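Aldo-keto reductase AKR2E4 (Bombyx mori, PDB 3WCZ) reduces 3-dehydroecdysone with NADPH as cosubstrate, shows lower activity on phenylglyoxal and isatin, and may take part in regulating the silkworm's molting. Local coordinates at residues I18-T23 with I255-S260; A47-I52 with Q268-F273. One frame throughout, in Å; residues are numbered along the deposited sequence.

Contact 1 of 2, residues I18-T23 with I255-S260; sequences IVALGT and IPIPKS. With NAP (NADP nicotinamide-adenine-dinucleotide phosphate), chain B.
Two backbone hydrogen bonds tie A20 and G22 to the proline carbonyls of I255-S260. A20 N gives its hydrogen to P256 O at 3.1 Å, nearly along the C=O axis, whereas G22 N reaches P258 O at 3.0 Å from well above the carbonyl plane, though its own N-H points almost straight at the oxygen (178°). One water donates to both G22 O and S260 O. Because P256 and P258 have no N-H to return, the carbonyls facing them meet carbon: I18 O lies against P256 CD and the CA of I255, and A20 O takes a CA-H...O contact from I257 CA at 3.2 Å with P258 CD close beside it.

Apolar packing fills in between. V19 CG1, turned anti to its backbone N (chi1 -180°), meets CD and CG of the P258 ring, the two side chains crossing at about a right angle. I257 CG2 lies 3.6 Å from G22 CA, where a side chain would run into the cofactor ribose.

K259 and S260 bind NADP. The backbone N of K259 donates to pyrophosphate oxygen O1A at 2.8 Å; the side chain, bent at chi2 (-89°), carries NZ to O3X of the 2'-phosphate, while T27 OG1 is a second partner of NZ. S260 OG donates to O2X of the same phosphate at 2.6 Å. Strands 21-22 and 255-256, first and eighth of the parallel sheet, come together here to close the TIM barrel of the aldo-keto reductases, beside the NADP site.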
ATOM      1  N   ILE A  18       2.168  -0.526  10.996  1.00  8.77           N
ATOM      2  CA  ILE A  18       0.875  -0.850  10.431  1.00  9.24           C
ATOM      3  C   ILE A  18       0.090   0.326   9.823  1.00  8.40           C
ATOM      4  O   ILE A  18      -1.033   0.155   9.407  1.00 10.27           O
ATOM      5  CB  ILE A  18       0.000  -1.633  11.436  1.00 11.00           C
ATOM      6  CG1 ILE A  18      -0.407  -0.740  12.588  1.00 11.85           C
ATOM      7  CG2 ILE A  18       0.778  -2.868  11.893  1.00 17.65           C
ATOM      8  CD1 ILE A  18      -1.123  -1.533  13.656  1.00 17.96           C
ATOM      9  N   VAL A  19       0.698   1.511   9.766  1.00  8.48           N
ATOM     10  CA  VAL A  19       0.199   2.600   8.927  1.00  8.21           C
ATOM     11  C   VAL A  19       1.333   3.027   8.008  1.00  7.38           C
ATOM     12  O   VAL A  19       2.436   3.236   8.475  1.00  8.56           O
ATOM     13  CB  VAL A  19      -0.283   3.812   9.749  1.00  8.87           C
ATOM     14  CG1 VAL A  19      -0.782   4.887   8.845  1.00  8.72           C
ATOM     15  CG2 VAL A  19      -1.377   3.387  10.768  1.00  9.67           C
ATOM     16  N   ALA A  20       1.051   3.145   6.712  1.00  7.36           N
ATOM     17  CA  ALA A  20       2.010   3.642   5.731  1.00  6.83           C
ATOM     18  C   ALA A  20       1.511   4.906   5.083  1.00  6.38           C
ATOM     19  O   ALA A  20       0.326   5.024   4.766  1.00  8.30           O
ATOM     20  CB  ALA A  20       2.268   2.583   4.659  1.00  7.77           C
ATOM     21  N   LEU A  21       2.423   5.846   4.870  1.00  6.91           N
ATOM     22  CA  LEU A  21       2.100   7.008   4.045  1.00  7.55           C
ATOM     23  C   LEU A  21       2.038   6.629   2.575  1.00  7.82           C
ATOM     24  O   LEU A  21       3.008   6.096   2.036  1.00  7.46           O
ATOM     25  CB  LEU A  21       3.127   8.115   4.228  1.00  8.48           C
ATOM     26  CG  LEU A  21       2.856   9.366   3.373  1.00  8.31           C
ATOM     27  CD1 LEU A  21       1.651  10.161   3.904  1.00 10.88           C
ATOM     28  CD2 LEU A  21       4.056  10.263   3.278  1.00  9.87           C
ATOM     29  N   GLY A  22       0.918   6.896   1.924  1.00  7.05           N
ATOM     30  CA  GLY A  22       0.844   6.716   0.492  1.00  7.53           C
ATOM     31  C   GLY A  22       1.463   7.853  -0.288  1.00  7.86           C
ATOM     32  O   GLY A  22       1.294   9.026   0.067  1.00  8.49           O
ATOM     33  N   THR A  23       2.192   7.505  -1.342  1.00  7.94           N
ATOM     34  CA  THR A  23       2.825   8.500  -2.212  1.00  9.22           C
ATOM     35  C   THR A  23       2.434   8.332  -3.662  1.00  8.53           C
ATOM     36  O   THR A  23       3.073   8.918  -4.548  1.00 10.45           O
ATOM     37  CB  THR A  23       4.357   8.510  -2.060  1.00  8.79           C
ATOM     38  OG1 THR A  23       4.933   7.293  -2.565  1.00  8.04           O
ATOM     39  CG2 THR A  23       4.780   8.711  -0.593  1.00  9.54           C
ATOM     40  N   ILE A 255      -3.051  -3.188   7.033  1.00  7.78           N
ATOM     41  CA  ILE A 255      -2.101  -2.093   7.079  1.00  8.10           C
ATOM     42  C   ILE A 255      -2.578  -1.044   6.078  1.00  7.35           C
ATOM     43  O   ILE A 255      -2.326  -1.178   4.883  1.00  8.54           O
ATOM     44  CB  ILE A 255      -0.695  -2.595   6.707  1.00  8.59           C
ATOM     45  CG1 ILE A 255      -0.229  -3.645   7.725  1.00  8.97           C
ATOM     46  CG2 ILE A 255       0.277  -1.438   6.583  1.00  8.69           C
ATOM     47  CD1 ILE A 255       0.935  -4.529   7.194  1.00 14.17           C
ATOM     48  N   PRO A 256      -3.322  -0.021   6.537  1.00  7.54           N
ATOM     49  CA  PRO A 256      -3.801   0.983   5.587  1.00  7.23           C
ATOM     50  C   PRO A 256      -2.685   1.904   5.104  1.00  7.54           C
ATOM     51  O   PRO A 256      -1.684   2.117   5.805  1.00  7.87           O
ATOM     52  CB  PRO A 256      -4.828   1.767   6.411  1.00  8.11           C
ATOM     53  CG  PRO A 256      -4.335   1.632   7.810  1.00  9.57           C
ATOM     54  CD  PRO A 256      -3.798   0.246   7.913  1.00  8.89           C
ATOM     55  N   ILE A 257      -2.867   2.391   3.879  1.00  6.79           N
ATOM     56  CA  ILE A 257      -1.905   3.265   3.231  1.00  8.48           C
ATOM     57  C   ILE A 257      -2.532   4.628   2.906  1.00  7.96           C
ATOM     58  O   ILE A 257      -2.709   4.984   1.733  1.00  7.95           O
ATOM     59  CB  ILE A 257      -1.368   2.650   1.916  1.00  7.29           C
ATOM     60  CG1 ILE A 257      -1.053   1.161   2.064  1.00  8.22           C
ATOM     61  CG2 ILE A 257      -0.124   3.404   1.450  1.00  8.51           C
ATOM     62  CD1 ILE A 257      -0.744   0.514   0.724  1.00  8.15           C
ATOM     63  N   PRO A 258      -2.881   5.412   3.927  1.00  7.24           N
ATOM     64  CA  PRO A 258      -3.498   6.711   3.630  1.00  7.82           C
ATOM     65  C   PRO A 258      -2.520   7.656   2.932  1.00  6.33           C
ATOM     66  O   PRO A 258      -1.421   7.920   3.438  1.00  7.78           O
ATOM     67  CB  PRO A 258      -3.876   7.240   5.022  1.00  7.41           C
ATOM     68  CG  PRO A 258      -2.922   6.597   5.936  1.00  7.95           C
ATOM     69  CD  PRO A 258      -2.736   5.208   5.375  1.00  8.05           C
ATOM     70  N   LYS A 259      -2.931   8.194   1.783  1.00  8.07           N
ATOM     71  CA  LYS A 259      -2.179   9.245   1.102  1.00  7.22           C
ATOM     72  C   LYS A 259      -2.678  10.616   1.591  1.00  8.25           C
ATOM     73  O   LYS A 259      -3.880  10.900   1.635  1.00  9.25           O
ATOM     74  CB  LYS A 259      -2.343   9.170  -0.417  1.00  8.27           C
ATOM     75  CG  LYS A 259      -1.732  10.352  -1.177  1.00  8.63           C
ATOM     76  CD  LYS A 259      -2.705  11.510  -1.362  1.00  9.52           C
ATOM     77  CE  LYS A 259      -2.090  12.643  -2.149  1.00  9.90           C
ATOM     78  NZ  LYS A 259      -3.081  13.787  -2.300  1.00 11.17           N
ATOM     79  N   SER A 260      -1.731  11.462   1.958  1.00  9.42           N
ATOM     80  CA  SER A 260      -2.042  12.873   2.165  1.00  9.87           C
ATOM     81  C   SER A 260      -0.805  13.666   1.878  1.00  9.70           C
ATOM     82  O   SER A 260       0.317  13.202   2.080  1.00 10.45           O
ATOM     83  CB  SER A 260      -2.496  13.131   3.596  1.00  9.39           C
ATOM     84  OG  SER A 260      -2.843  14.507   3.806  1.00 10.84           O
TER
HETATM   85  PA  NAP B 401      -6.359   7.509  -0.515  1.00  7.92           P
HETATM   86  O1A NAP B 401      -5.358   7.485   0.563  1.00  9.16           O
HETATM   87  O2A NAP B 401      -7.365   6.479  -0.693  1.00  8.11           O
HETATM   88  O5B NAP B 401      -7.075   8.889  -0.656  1.00  8.86           O
HETATM   89  C5B NAP B 401      -6.351  10.082  -0.685  1.00  9.54           C
HETATM   90  C4B NAP B 401      -7.218  11.332  -0.723  1.00  8.79           C
HETATM   91  O4B NAP B 401      -7.862  11.507   0.554  1.00 10.31           O
HETATM   92  C3B NAP B 401      -6.529  12.603  -1.043  1.00 10.82           C
HETATM   93  O3B NAP B 401      -7.407  13.359  -1.841  1.00 11.36           O
HETATM   94  C2B NAP B 401      -6.317  13.201   0.264  1.00  9.96           C
HETATM   95  O2B NAP B 401      -6.178  14.607   0.247  1.00 10.80           O
HETATM   96  C1B NAP B 401      -7.540  12.787   1.041  1.00 11.14           C
HETATM   97  N9A NAP B 401      -7.389  12.646   2.474  1.00 10.79           N
HETATM   98  C8A NAP B 401      -6.331  12.093   3.103  1.00  9.16           C
HETATM   99  N7A NAP B 401      -6.540  11.999   4.400  1.00 10.16           N
HETATM  100  C5A NAP B 401      -7.783  12.517   4.653  1.00 11.09           C
HETATM  101  C6A NAP B 401      -8.537  12.687   5.818  1.00 11.83           C
HETATM  102  N6A NAP B 401      -8.093  12.346   7.099  1.00 13.84           N
HETATM  103  N1A NAP B 401      -9.751  13.246   5.672  1.00 15.35           N
HETATM  104  C2A NAP B 401     -10.212  13.596   4.471  1.00 13.05           C
HETATM  105  N3A NAP B 401      -9.521  13.437   3.329  1.00 13.04           N
HETATM  106  C4A NAP B 401      -8.304  12.882   3.425  1.00 11.35           C
HETATM  107  O3  NAP B 401      -5.505   7.608  -1.889  1.00  9.84           O
HETATM  108  PN  NAP B 401      -4.799   6.646  -2.945  1.00  8.29           P
HETATM  109  O1N NAP B 401      -3.623   7.414  -3.426  1.00  9.32           O
HETATM  110  O2N NAP B 401      -5.830   6.203  -3.922  1.00  9.53           O
HETATM  111  O5D NAP B 401      -4.332   5.348  -2.156  1.00  7.70           O
HETATM  112  C5D NAP B 401      -3.407   5.431  -1.124  1.00  8.81           C
HETATM  113  C4D NAP B 401      -2.015   4.863  -1.433  1.00  7.95           C
HETATM  114  O4D NAP B 401      -2.071   3.471  -1.684  1.00  8.14           O
HETATM  115  C3D NAP B 401      -1.371   5.413  -2.665  1.00  6.71           C
HETATM  116  O3D NAP B 401      -0.935   6.747  -2.507  1.00  7.48           O
HETATM  117  C2D NAP B 401      -0.331   4.437  -2.910  1.00  8.19           C
HETATM  118  O2D NAP B 401       0.721   4.588  -1.998  1.00  7.76           O
HETATM  119  C1D NAP B 401      -1.082   3.146  -2.668  1.00  8.41           C
HETATM  120  N1N NAP B 401      -1.751   2.500  -3.804  1.00  8.48           N
HETATM  121  C2N NAP B 401      -1.248   1.368  -4.328  1.00  7.55           C
HETATM  122  C3N NAP B 401      -1.883   0.755  -5.378  1.00  9.28           C
HETATM  123  C7N NAP B 401      -1.293  -0.514  -5.865  1.00  9.39           C
HETATM  124  O7N NAP B 401      -0.548  -1.229  -5.152  1.00 10.19           O
HETATM  125  N7N NAP B 401      -1.714  -0.941  -7.073  1.00  5.79           N
HETATM  126  C4N NAP B 401      -3.022   1.326  -5.977  1.00  9.17           C
HETATM  127  C5N NAP B 401      -3.552   2.496  -5.416  1.00  9.24           C
HETATM  128  C6N NAP B 401      -2.881   3.044  -4.330  1.00  9.66           C
HETATM  129  P2B NAP B 401      -4.915  15.357   0.887  1.00 11.61           P
HETATM  130  O1X NAP B 401      -5.176  16.837   0.547  1.00 13.70           O
HETATM  131  O2X NAP B 401      -4.952  15.147   2.338  1.00 11.72           O
HETATM  132  O3X NAP B 401      -3.682  14.809   0.214  1.00 12.36           O
HETATM  133  O   HOH W   1       1.718  11.805  -0.252  1.00 10.94           O

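Contact 2 of 2, residues A47-I52 with Q268-F273; sequences AGYRHI and QNIDLF. With NAP (NADP nicotinamide-adenine-dinucleotide phosphate), chain B.
A47 O lies against I270 CG2, where the turn before strand 51-53 meets the last part of helix 263-270. G48 closes helix 35-46 with a Schellman motif; its positive phi (107°) suits glycine, and its O passes 4.0 Å from I270 CD1. Y49 then carries most of the contact. I270 CD1 sits over one face of its ring, 3.9 Å from the centroid and 20° off the normal, a CH-pi contact displaced toward the rim, while I270 CB packs on CE1 at 3.7 Å. With CG1 anti to I270's own N (chi1 -164°) and the chain extended beyond it, CD1 lies over the ring and close to Y49 CA. In the TIM barrel this packs the turn before the second strand against the helix that follows the eighth. The Y49 hydroxyl touches N269 CB, is hydrogen-bonded to I266 O and accepts from a water that also takes a hydrogen from N269 ND2. The N269 amide reads the NADP adenine, ND2 giving to N7A at 3.0 Å and OD1 receiving from N6A at 2.8 Å. Replacing Y49 by alanine would probably uncover I270 CD1 and leave I266 O and the bridging water without their hydroxyl partner.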
ATOM      1  N   ALA A  47       5.626  13.436  12.229  1.00  9.51           N
ATOM      2  CA  ALA A  47       4.405  13.084  12.964  1.00 10.30           C
ATOM      3  C   ALA A  47       4.404  11.673  13.517  1.00 11.96           C
ATOM      4  O   ALA A  47       3.426  11.246  14.138  1.00 13.34           O
ATOM      5  CB  ALA A  47       3.184  13.280  12.072  1.00 10.81           C
ATOM      6  N   GLY A  48       5.489  10.934  13.318  1.00  9.50           N
ATOM      7  CA  GLY A  48       5.598   9.584  13.849  1.00  9.47           C
ATOM      8  C   GLY A  48       5.485   8.415  12.893  1.00  7.68           C
ATOM      9  O   GLY A  48       5.677   7.275  13.301  1.00  9.06           O
ATOM     10  N   TYR A  49       5.213   8.686  11.621  1.00  8.82           N
ATOM     11  CA  TYR A  49       5.214   7.596  10.644  1.00  7.98           C
ATOM     12  C   TYR A  49       6.624   7.035  10.516  1.00  7.84           C
ATOM     13  O   TYR A  49       7.623   7.782  10.545  1.00  8.95           O
ATOM     14  CB  TYR A  49       4.814   8.078   9.252  1.00  8.85           C
ATOM     15  CG  TYR A  49       3.385   8.432   9.013  1.00  8.26           C
ATOM     16  CD1 TYR A  49       2.789   9.507   9.667  1.00  9.32           C
ATOM     17  CD2 TYR A  49       2.632   7.754   8.060  1.00  8.18           C
ATOM     18  CE1 TYR A  49       1.485   9.883   9.391  1.00  8.94           C
ATOM     19  CE2 TYR A  49       1.333   8.131   7.763  1.00  8.71           C
ATOM     20  CZ  TYR A  49       0.758   9.183   8.437  1.00  8.16           C
ATOM     21  OH  TYR A  49      -0.519   9.567   8.128  1.00 10.30           O
ATOM     22  N   ARG A  50       6.678   5.726  10.317  1.00  7.97           N
ATOM     23  CA  ARG A  50       7.926   5.033  10.069  1.00  8.77           C
ATOM     24  C   ARG A  50       7.788   4.117   8.861  1.00  8.64           C
ATOM     25  O   ARG A  50       8.644   3.250   8.659  1.00 12.79           O
ATOM     26  CB  ARG A  50       8.327   4.207  11.294  1.00  8.92           C
ATOM     27  CG  ARG A  50       8.627   5.056  12.548  1.00 10.99           C
ATOM     28  CD  ARG A  50       9.820   5.968  12.342  1.00  9.90           C
ATOM     29  NE  ARG A  50      10.154   6.757  13.531  1.00 11.41           N
ATOM     30  CZ  ARG A  50       9.789   8.017  13.720  1.00 11.62           C
ATOM     31  NH1 ARG A  50       9.033   8.642  12.831  1.00 11.22           N
ATOM     32  NH2 ARG A  50      10.187   8.660  14.826  1.00 15.99           N
ATOM     33  N   HIS A  51       6.722   4.224   8.097  1.00  7.31           N
ATOM     34  CA  HIS A  51       6.513   3.384   6.917  1.00  8.02           C
ATOM     35  C   HIS A  51       6.023   4.267   5.779  1.00  7.23           C
ATOM     36  O   HIS A  51       5.047   4.994   5.947  1.00  7.92           O
ATOM     37  CB  HIS A  51       5.501   2.264   7.265  1.00  8.11           C
ATOM     38  CG  HIS A  51       5.235   1.254   6.175  1.00  7.59           C
ATOM     39  ND1 HIS A  51       4.376   0.198   6.374  1.00  8.38           N
ATOM     40  CD2 HIS A  51       5.665   1.128   4.894  1.00  7.27           C
ATOM     41  CE1 HIS A  51       4.287  -0.530   5.281  1.00  8.16           C
ATOM     42  NE2 HIS A  51       5.073   0.003   4.366  1.00  7.25           N
ATOM     43  N   ILE A  52       6.736   4.219   4.644  1.00  7.39           N
ATOM     44  CA  ILE A  52       6.384   4.970   3.438  1.00  8.28           C
ATOM     45  C   ILE A  52       6.154   3.967   2.319  1.00  7.65           C
ATOM     46  O   ILE A  52       6.993   3.082   2.144  1.00  7.54           O
ATOM     47  CB  ILE A  52       7.491   5.938   2.985  1.00  8.33           C
ATOM     48  CG1 ILE A  52       8.017   6.798   4.145  1.00  9.56           C
ATOM     49  CG2 ILE A  52       6.992   6.782   1.829  1.00  9.51           C
ATOM     50  CD1 ILE A  52       7.029   7.761   4.767  1.00 11.37           C
ATOM     51  N   GLN A 268      -3.409  13.313  11.508  1.00 10.73           N
ATOM     52  CA  GLN A 268      -4.653  12.638  11.900  1.00 12.99           C
ATOM     53  C   GLN A 268      -4.670  11.178  11.491  1.00  9.34           C
ATOM     54  O   GLN A 268      -5.182  10.324  12.206  1.00 10.59           O
ATOM     55  CB  GLN A 268      -5.831  13.347  11.261  1.00 14.33           C
ATOM     56  CG  GLN A 268      -6.066  14.714  11.863  1.00 21.27           C
ATOM     57  CD  GLN A 268      -7.289  15.407  11.308  1.00 25.38           C
ATOM     58  OE1 GLN A 268      -7.594  15.330  10.119  1.00 24.98           O
ATOM     59  NE2 GLN A 268      -8.011  16.090  12.188  1.00 40.31           N
ATOM     60  N   ASN A 269      -4.065  10.890  10.346  1.00 10.13           N
ATOM     61  CA  ASN A 269      -4.217   9.580   9.728  1.00 10.75           C
ATOM     62  C   ASN A 269      -3.420   8.469  10.434  1.00 10.61           C
ATOM     63  O   ASN A 269      -3.647   7.295  10.167  1.00 11.63           O
ATOM     64  CB  ASN A 269      -3.840   9.647   8.244  1.00  9.51           C
ATOM     65  CG  ASN A 269      -4.863  10.362   7.399  1.00  9.17           C
ATOM     66  OD1 ASN A 269      -5.992  10.613   7.843  1.00 11.01           O
ATOM     67  ND2 ASN A 269      -4.479  10.730   6.196  1.00  9.12           N
ATOM     68  N   ILE A 270      -2.544   8.831  11.369  1.00  9.53           N
ATOM     69  CA  ILE A 270      -1.840   7.818  12.166  1.00 10.77           C
ATOM     70  C   ILE A 270      -2.368   7.775  13.609  1.00  9.11           C
ATOM     71  O   ILE A 270      -1.982   6.900  14.371  1.00 10.44           O
ATOM     72  CB  ILE A 270      -0.300   8.042  12.089  1.00  9.81           C
ATOM     73  CG1 ILE A 270       0.462   6.812  12.576  1.00 10.70           C
ATOM     74  CG2 ILE A 270       0.095   9.292  12.837  1.00 11.09           C
ATOM     75  CD1 ILE A 270       1.886   6.797  12.074  1.00 12.39           C
ATOM     76  N   ASP A 271      -3.290   8.680  13.950  1.00 10.63           N
ATOM     77  CA  ASP A 271      -3.806   8.751  15.324  1.00 11.62           C
ATOM     78  C   ASP A 271      -4.994   7.790  15.502  1.00 10.95           C
ATOM     79  O   ASP A 271      -6.128   8.224  15.688  1.00 10.20           O
ATOM     80  CB  ASP A 271      -4.172  10.201  15.673  1.00 14.30           C
ATOM     81  CG  ASP A 271      -4.448  10.414  17.150  1.00 13.29           C
ATOM     82  OD1 ASP A 271      -4.200   9.502  17.965  1.00 15.30           O
ATOM     83  OD2 ASP A 271      -4.923  11.526  17.477  1.00 20.05           O
ATOM     84  N   LEU A 272      -4.709   6.495  15.457  1.00  9.06           N
ATOM     85  CA  LEU A 272      -5.728   5.449  15.365  1.00  8.73           C
ATOM     86  C   LEU A 272      -5.696   4.462  16.508  1.00  9.21           C
ATOM     87  O   LEU A 272      -6.392   3.460  16.451  1.00 10.09           O
ATOM     88  CB  LEU A 272      -5.520   4.667  14.035  1.00 11.00           C
ATOM     89  CG  LEU A 272      -5.362   5.465  12.749  1.00 10.96           C
ATOM     90  CD1 LEU A 272      -5.094   4.501  11.601  1.00 10.35           C
ATOM     91  CD2 LEU A 272      -6.572   6.304  12.445  1.00  9.89           C
ATOM     92  N   PHE A 273      -4.878   4.728  17.531  1.00  9.56           N
ATOM     93  CA  PHE A 273      -4.544   3.689  18.510  1.00 10.33           C
ATOM     94  C   PHE A 273      -5.018   3.991  19.920  1.00 10.49           C
ATOM     95  O   PHE A 273      -4.615   3.315  20.862  1.00 11.07           O
ATOM     96  CB  PHE A 273      -3.050   3.351  18.397  1.00 10.65           C
ATOM     97  CG  PHE A 273      -2.696   2.970  16.999  1.00  8.78           C
ATOM     98  CD1 PHE A 273      -3.090   1.738  16.501  1.00  9.91           C
ATOM     99  CD2 PHE A 273      -2.099   3.880  16.132  1.00 10.39           C
ATOM    100  CE1 PHE A 273      -2.872   1.416  15.200  1.00  9.47           C
ATOM    101  CE2 PHE A 273      -1.872   3.541  14.800  1.00  9.66           C
ATOM    102  CZ  PHE A 273      -2.260   2.311  14.353  1.00  9.77           C
TER
HETATM  103  PA  NAP B 401      -6.359   7.509  -0.515  1.00  7.92           P
HETATM  104  O1A NAP B 401      -5.358   7.485   0.563  1.00  9.16           O
HETATM  105  O2A NAP B 401      -7.365   6.479  -0.693  1.00  8.11           O
HETATM  106  O5B NAP B 401      -7.075   8.889  -0.656  1.00  8.86           O
HETATM  107  C5B NAP B 401      -6.351  10.082  -0.685  1.00  9.54           C
HETATM  108  C4B NAP B 401      -7.218  11.332  -0.723  1.00  8.79           C
HETATM  109  O4B NAP B 401      -7.862  11.507   0.554  1.00 10.31           O
HETATM  110  C3B NAP B 401      -6.529  12.603  -1.043  1.00 10.82           C
HETATM  111  O3B NAP B 401      -7.407  13.359  -1.841  1.00 11.36           O
HETATM  112  C2B NAP B 401      -6.317  13.201   0.264  1.00  9.96           C
HETATM  113  O2B NAP B 401      -6.178  14.607   0.247  1.00 10.80           O
HETATM  114  C1B NAP B 401      -7.540  12.787   1.041  1.00 11.14           C
HETATM  115  N9A NAP B 401      -7.389  12.646   2.474  1.00 10.79           N
HETATM  116  C8A NAP B 401      -6.331  12.093   3.103  1.00  9.16           C
HETATM  117  N7A NAP B 401      -6.540  11.999   4.400  1.00 10.16           N
HETATM  118  C5A NAP B 401      -7.783  12.517   4.653  1.00 11.09           C
HETATM  119  C6A NAP B 401      -8.537  12.687   5.818  1.00 11.83           C
HETATM  120  N6A NAP B 401      -8.093  12.346   7.099  1.00 13.84           N
HETATM  121  N1A NAP B 401      -9.751  13.246   5.672  1.00 15.35           N
HETATM  122  C2A NAP B 401     -10.212  13.596   4.471  1.00 13.05           C
HETATM  123  N3A NAP B 401      -9.521  13.437   3.329  1.00 13.04           N
HETATM  124  C4A NAP B 401      -8.304  12.882   3.425  1.00 11.35           C
HETATM  125  O3  NAP B 401      -5.505   7.608  -1.889  1.00  9.84           O
HETATM  126  PN  NAP B 401      -4.799   6.646  -2.945  1.00  8.29           P
HETATM  127  O1N NAP B 401      -3.623   7.414  -3.426  1.00  9.32           O
HETATM  128  O2N NAP B 401      -5.830   6.203  -3.922  1.00  9.53           O
HETATM  129  O5D NAP B 401      -4.332   5.348  -2.156  1.00  7.70           O
HETATM  130  C5D NAP B 401      -3.407   5.431  -1.124  1.00  8.81           C
HETATM  131  C4D NAP B 401      -2.015   4.863  -1.433  1.00  7.95           C
HETATM  132  O4D NAP B 401      -2.071   3.471  -1.684  1.00  8.14           O
HETATM  133  C3D NAP B 401      -1.371   5.413  -2.665  1.00  6.71           C
HETATM  134  O3D NAP B 401      -0.935   6.747  -2.507  1.00  7.48           O
HETATM  135  C2D NAP B 401      -0.331   4.437  -2.910  1.00  8.19           C
HETATM  136  O2D NAP B 401       0.721   4.588  -1.998  1.00  7.76           O
HETATM  137  C1D NAP B 401      -1.082   3.146  -2.668  1.00  8.41           C
HETATM  138  N1N NAP B 401      -1.751   2.500  -3.804  1.00  8.48           N
HETATM  139  C2N NAP B 401      -1.248   1.368  -4.328  1.00  7.55           C
HETATM  140  C3N NAP B 401      -1.883   0.755  -5.378  1.00  9.28           C
HETATM  141  C7N NAP B 401      -1.293  -0.514  -5.865  1.00  9.39           C
HETATM  142  O7N NAP B 401      -0.548  -1.229  -5.152  1.00 10.19           O
HETATM  143  N7N NAP B 401      -1.714  -0.941  -7.073  1.00  5.79           N
HETATM  144  C4N NAP B 401      -3.022   1.326  -5.977  1.00  9.17           C
HETATM  145  C5N NAP B 401      -3.552   2.496  -5.416  1.00  9.24           C
HETATM  146  C6N NAP B 401      -2.881   3.044  -4.330  1.00  9.66           C
HETATM  147  P2B NAP B 401      -4.915  15.357   0.887  1.00 11.61           P
HETATM  148  O1X NAP B 401      -5.176  16.837   0.547  1.00 13.70           O
HETATM  149  O2X NAP B 401      -4.952  15.147   2.338  1.00 11.72           O
HETATM  150  O3X NAP B 401      -3.682  14.809   0.214  1.00 12.36           O
HETATM  151  O   HOH W   2      -1.674  10.039   5.473  1.00  8.96           O

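Contacts 1 and 2 lie with their centres 8 Å apart and share a sheet, since strands 21-22 and 51-53 are parallel neighbours. They meet directly: L21 N is 3.0 Å from H51 O, a probable hydrogen bond, A20 CB packs on H51 CG at 3.6 Å, and L21 N lies 3.7 Å from Y49 CD2. Strand 255-256 is followed in the chain by helix 263-270, so one length of chain binds NADP at both: its pyrophosphate and 2'-phosphate in contact 1, its adenine in contact 2. G22 of contact 1 also lies near the side chain of Y58, probably the proton donor.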